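Local coordinates for cupin 2, conserved barrel domain protein (Shewanella frigidimarina, PDB 2PFW) that is of unknown function but has the small beta-barrel fold of the RmlC-like cupins and probably belongs to the KdgF-like branch of that family, at residues S58-E64 / L76-F82. Numbering follows the deposited sequence.
Sequences SYVVEGE and LTAGDSF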
loop_
_atom_site.group_PDB
_atom_site.type_symbol
_atom_site.label_atom_id
_atom_site.label_comp_id
_atom_site.label_asym_id
_atom_site.label_seq_id
_atom_site.Cartn_x
_atom_site.Cartn_y
_atom_site.Cartn_z
ATOM N N SER A 58 2.802 2.274 -5.761
ATOM C CA SER A 58 1.394 2.632 -5.897
ATOM C C SER A 58 0.601 1.417 -6.380
ATOM O O SER A 58 1.069 0.639 -7.209
ATOM C CB SER A 58 1.219 3.809 -6.851
ATOM O OG SER A 58 1.200 5.059 -6.207
ATOM N N TYR A 59 -0.601 1.271 -5.828
ATOM C CA TYR A 59 -1.499 0.175 -6.160
ATOM C C TYR A 59 -2.831 0.725 -6.668
ATOM O O TYR A 59 -3.368 1.659 -6.073
ATOM C CB TYR A 59 -1.748 -0.736 -4.953
ATOM C CG TYR A 59 -2.682 -1.887 -5.283
ATOM C CD1 TYR A 59 -2.242 -2.991 -5.984
ATOM C CD2 TYR A 59 -4.014 -1.852 -4.876
ATOM C CE1 TYR A 59 -3.091 -4.044 -6.285
ATOM C CE2 TYR A 59 -4.867 -2.898 -5.174
ATOM C CZ TYR A 59 -4.403 -3.983 -5.874
ATOM O OH TYR A 59 -5.263 -5.020 -6.168
ATOM N N VAL A 60 -3.353 0.158 -7.756
ATOM C CA VAL A 60 -4.652 0.637 -8.235
ATOM C C VAL A 60 -5.776 -0.138 -7.541
ATOM O O VAL A 60 -5.923 -1.334 -7.769
ATOM C CB VAL A 60 -4.810 0.534 -9.758
ATOM C CG1 VAL A 60 -6.086 1.251 -10.192
ATOM C CG2 VAL A 60 -3.616 1.121 -10.493
ATOM N N VAL A 61 -6.530 0.563 -6.703
ATOM C CA VAL A 61 -7.684 -0.043 -6.041
ATOM C C VAL A 61 -8.824 -0.162 -7.050
ATOM O O VAL A 61 -9.336 -1.261 -7.272
ATOM C CB VAL A 61 -8.145 0.753 -4.815
ATOM C CG1 VAL A 61 -9.497 0.256 -4.336
ATOM C CG2 VAL A 61 -7.105 0.655 -3.705
ATOM N N GLU A 62 -9.211 0.948 -7.679
ATOM C CA GLU A 62 -10.119 0.830 -8.823
ATOM C C GLU A 62 -10.037 2.042 -9.745
ATOM O O GLU A 62 -9.674 3.135 -9.325
ATOM C CB GLU A 62 -11.552 0.636 -8.330
ATOM C CG GLU A 62 -12.158 1.889 -7.737
ATOM C CD GLU A 62 -13.647 1.997 -8.008
ATOM O OE1 GLU A 62 -14.084 1.627 -9.119
ATOM O OE2 GLU A 62 -14.373 2.457 -7.105
ATOM N N GLY A 63 -10.400 1.830 -11.005
ATOM C CA GLY A 63 -10.448 2.870 -12.018
ATOM C C GLY A 63 -9.372 2.649 -13.063
ATOM O O GLY A 63 -8.543 1.750 -12.923
ATOM N N GLU A 64 -9.365 3.453 -14.120
ATOM C CA GLU A 64 -8.361 3.304 -15.170
ATOM C C GLU A 64 -7.341 4.439 -15.036
ATOM O O GLU A 64 -7.711 5.611 -15.037
ATOM C CB GLU A 64 -8.984 3.288 -16.557
ATOM C CG GLU A 64 -9.959 2.165 -16.852
ATOM C CD GLU A 64 -9.360 0.779 -16.773
ATOM O OE1 GLU A 64 -8.384 0.492 -17.498
ATOM O OE2 GLU A 64 -9.877 -0.029 -15.969
ATOM N N LEU A 76 -3.329 1.580 -16.546
ATOM C CA LEU A 76 -3.407 0.652 -15.422
ATOM C C LEU A 76 -4.847 0.554 -14.914
ATOM O O LEU A 76 -5.562 1.554 -14.860
ATOM C CB LEU A 76 -2.499 1.077 -14.269
ATOM C CG LEU A 76 -0.997 1.182 -14.532
ATOM C CD1 LEU A 76 -0.233 1.220 -13.214
ATOM C CD2 LEU A 76 -0.498 0.047 -15.405
ATOM N N THR A 77 -5.240 -0.654 -14.527
ATOM C CA THR A 77 -6.553 -0.877 -13.923
ATOM C C THR A 77 -6.412 -1.561 -12.567
ATOM O O THR A 77 -5.298 -1.825 -12.102
ATOM C CB THR A 77 -7.440 -1.691 -14.888
ATOM O OG1 THR A 77 -8.780 -1.750 -14.390
ATOM C CG2 THR A 77 -6.936 -3.114 -15.013
ATOM N N ALA A 78 -7.538 -1.834 -11.925
ATOM C CA ALA A 78 -7.583 -2.447 -10.606
ATOM C C ALA A 78 -6.674 -3.666 -10.516
ATOM O O ALA A 78 -6.681 -4.545 -11.379
ATOM C CB ALA A 78 -9.018 -2.817 -10.254
ATOM N N GLY A 79 -5.856 -3.706 -9.463
ATOM C CA GLY A 79 -4.940 -4.806 -9.214
ATOM C C GLY A 79 -3.552 -4.557 -9.768
ATOM O O GLY A 79 -2.631 -5.352 -9.569
ATOM N N ASP A 80 -3.357 -3.454 -10.490
ATOM C CA ASP A 80 -2.054 -3.193 -11.095
ATOM C C ASP A 80 -1.257 -2.271 -10.173
ATOM O O ASP A 80 -1.822 -1.631 -9.285
ATOM C CB ASP A 80 -2.170 -2.550 -12.466
ATOM C CG ASP A 80 -2.703 -3.400 -13.586
ATOM O OD1 ASP A 80 -2.545 -4.636 -13.602
ATOM O OD2 ASP A 80 -3.294 -2.801 -14.518
ATOM N N SER A 81 0.055 -2.182 -10.382
ATOM C CA SER A 81 0.823 -1.241 -9.562
ATOM C C SER A 81 1.967 -0.599 -10.340
ATOM O O SER A 81 2.382 -1.081 -11.394
ATOM C CB SER A 81 1.366 -1.971 -8.323
ATOM O OG SER A 81 2.097 -3.110 -8.730
ATOM N N PHE A 82 2.502 0.503 -9.810
ATOM C CA PHE A 82 3.751 1.040 -10.353
ATOM C C PHE A 82 4.704 1.445 -9.221
ATOM O O PHE A 82 4.277 1.654 -8.091
ATOM C CB PHE A 82 3.520 2.234 -11.264
ATOM C CG PHE A 82 2.704 3.376 -10.712
ATOM C CD1 PHE A 82 1.316 3.325 -10.740
ATOM C CD2 PHE A 82 3.306 4.499 -10.177
ATOM C CE1 PHE A 82 0.568 4.372 -10.245
ATOM C CE2 PHE A 82 2.562 5.546 -9.677
ATOM C CZ PHE A 82 1.182 5.489 -9.708
#
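Ser58 lies against Phe82 in the cupin barrel, where strands 55-61 and 81-84 pair antiparallel. Ser58 and Phe82 form a hydrogen-bonded pair, with Ser58 N donating a hydrogen bond to Phe82 O at 2.8 Å. On the same face of the sheet, Ser58 CB sits over one face of the Phe82 ring, 3.5 Å from the centroid and displaced toward the CZ rim. Phe82 places its CG between its own N and carbonyl carbon (chi1 53°), which swings the ring across to its neighbour; a residue as small as serine lets the ring come this close, while Ser58 OG hydrogen-bonds to Gln56 NE2.

Two residues further along the strand, Val60 turns its side chain inward against the loop that leads into strand 81-84. Val60 N donates to Asp80 O, and Val60 O receives Gly79 N in a nearly straight bond of 2.9 Å. Its branched CB packs on Thr77 O, and Val60 CG2 reaches Leu76 CB at 3.9 Å, an apolar wedge suited to the barrel interior, where Leu100 and Phe65 also meet it. The loop is a type II turn from Thr77 to Asp80, and Gly79 accepts the positive phi (94°) that would jam a side chain against the preceding carbonyl. Asp80 OD2 accepts a hydrogen bond from Thr77 N, which helps fix the turn, while OD1 accepts one from Gly11 N of the second subunit, whose strand extends the sheet beyond Ser81 and Phe82.

Past the corner at Glu62, Glu64 bends at chi2 to run alongside Thr77, whose OG1 donates to Glu64 OE2 at 2.6 Å. Replacing the glutamate with alanine would remove that acceptor and is likely to leave the Thr77 hydroxyl without its mate and freer to turn. The hydroxyl meets OE2 on its syn side, 30° out of the carboxylate plane.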